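Local coordinates for 6-phosphogluconolactonase (PDB 6VYE), which probably hydrolyses 6-phosphogluconolactone to 6-phosphogluconate, the second step of the oxidative pentose phosphate pathway, at residues D106-E109 / D110-V113. Residues are numbered along the deposited sequence; the frame is centred on the assembly and turned at random.
Sequences DIPE and DLVV
Leu111 N donates to Pro108 O at 2.9 Å, and Val112 N to Glu109 O at 3.1 Å; each bond joins residue i to i+3. Both are moderately bent at the hydrogen. Two successive i to i+3 bonds, with helical backbone angles at Glu109 and Asp110, identify a short 3-10 turn in the loop between helices 95-104 and 119-122.

Apolar contacts pack one side of this turn. CG2 of Ile107 does the touching, reaching Leu111 CB at 3.7 Å and Val112 CG2 also at 3.7 Å, and the isoleucine side chain crosses both partners at roughly a right angle. The methyl is placed there by the first torsion of Ile107 (chi1 -60°), which sets CG2 opposite the backbone N while CG1 leads away from the turn. Val112 CG2, 3.6 Å from Pro108 O, lies beside the carbonyl that Leu111 N grips. A looser contact, 4.3 Å from Pro108 CG to Leu111 CD1, extends the apolar side. Beyond the turn, Ile107 meets Phe79 of strand 77-85, Val112 leans on Tyr96 and Leu104 of helix 95-104, and backbone hydrogen bonds between Phe79 and both Leu111 and Val113 tie the loop to that strand of the mixed, Rossmann-like sheet.

Asp110 folds back with CG between its own N and carbonyl carbon (chi1 74°), bringing OD1 into van der Waals contact with Pro108 CB at 3.7 Å; both carboxylate oxygens have polar partners beyond the turn, OD2 in a salt bridge with Arg75. Glu109 likewise holds CG between its own N and carbonyl carbon, which sets that atom 3.2 Å from Asp110 N, and the chain then extends beyond CG into an exposed position.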
# COMPACT_ATOMS: atom_id res chain seq x y z
N ASP A 106 3.40 -15.19 -13.26
CA ASP A 106 2.37 -15.69 -14.20
C ASP A 106 1.42 -14.58 -14.70
O ASP A 106 0.37 -14.95 -15.26
CB ASP A 106 1.58 -16.79 -13.52
CG ASP A 106 2.36 -18.09 -13.46
OD1 ASP A 106 2.37 -18.75 -12.41
OD2 ASP A 106 2.98 -18.41 -14.46
N ILE A 107 1.73 -13.30 -14.50
CA ILE A 107 0.87 -12.15 -14.96
C ILE A 107 1.47 -11.57 -16.23
O ILE A 107 2.68 -11.40 -16.33
CB ILE A 107 0.74 -11.10 -13.84
CG1 ILE A 107 0.10 -11.72 -12.61
CG2 ILE A 107 -0.01 -9.85 -14.30
CD1 ILE A 107 -1.24 -12.39 -12.85
N PRO A 108 0.67 -11.23 -17.26
CA PRO A 108 1.19 -10.55 -18.45
C PRO A 108 2.05 -9.33 -18.09
O PRO A 108 1.76 -8.64 -17.10
CB PRO A 108 -0.06 -10.14 -19.21
CG PRO A 108 -1.11 -11.17 -18.78
CD PRO A 108 -0.78 -11.50 -17.34
N GLU A 109 3.14 -9.14 -18.83
CA GLU A 109 4.26 -8.23 -18.46
C GLU A 109 3.76 -6.78 -18.42
O GLU A 109 4.19 -6.02 -17.52
CB GLU A 109 5.47 -8.38 -19.38
CG GLU A 109 5.24 -7.93 -20.81
CD GLU A 109 6.51 -7.92 -21.65
OE1 GLU A 109 6.85 -6.86 -22.19
OE2 GLU A 109 7.19 -8.97 -21.70
N ASP A 110 2.87 -6.41 -19.33
CA ASP A 110 2.31 -5.03 -19.38
C ASP A 110 1.51 -4.76 -18.10
O ASP A 110 1.30 -3.58 -17.81
CB ASP A 110 1.51 -4.78 -20.65
CG ASP A 110 0.14 -5.45 -20.70
OD1 ASP A 110 0.07 -6.70 -20.61
OD2 ASP A 110 -0.85 -4.72 -20.82
N LEU A 111 1.12 -5.79 -17.34
CA LEU A 111 0.25 -5.65 -16.14
C LEU A 111 1.11 -5.67 -14.86
O LEU A 111 0.56 -5.64 -13.76
CB LEU A 111 -0.79 -6.78 -16.14
CG LEU A 111 -1.88 -6.73 -17.20
CD1 LEU A 111 -2.98 -7.75 -16.89
CD2 LEU A 111 -2.49 -5.35 -17.36
N VAL A 112 2.44 -5.63 -15.01
CA VAL A 112 3.37 -5.68 -13.86
C VAL A 112 4.25 -4.46 -13.96
O VAL A 112 4.98 -4.36 -14.93
CB VAL A 112 4.18 -6.99 -13.86
CG1 VAL A 112 5.16 -7.03 -12.70
CG2 VAL A 112 3.25 -8.18 -13.83
N VAL A 113 4.19 -3.57 -12.98
CA VAL A 113 4.86 -2.25 -13.07
C VAL A 113 5.73 -2.05 -11.84
O VAL A 113 5.33 -1.38 -10.90
CB VAL A 113 3.79 -1.14 -13.25
CG1 VAL A 113 4.41 0.15 -13.73
CG2 VAL A 113 2.70 -1.60 -14.22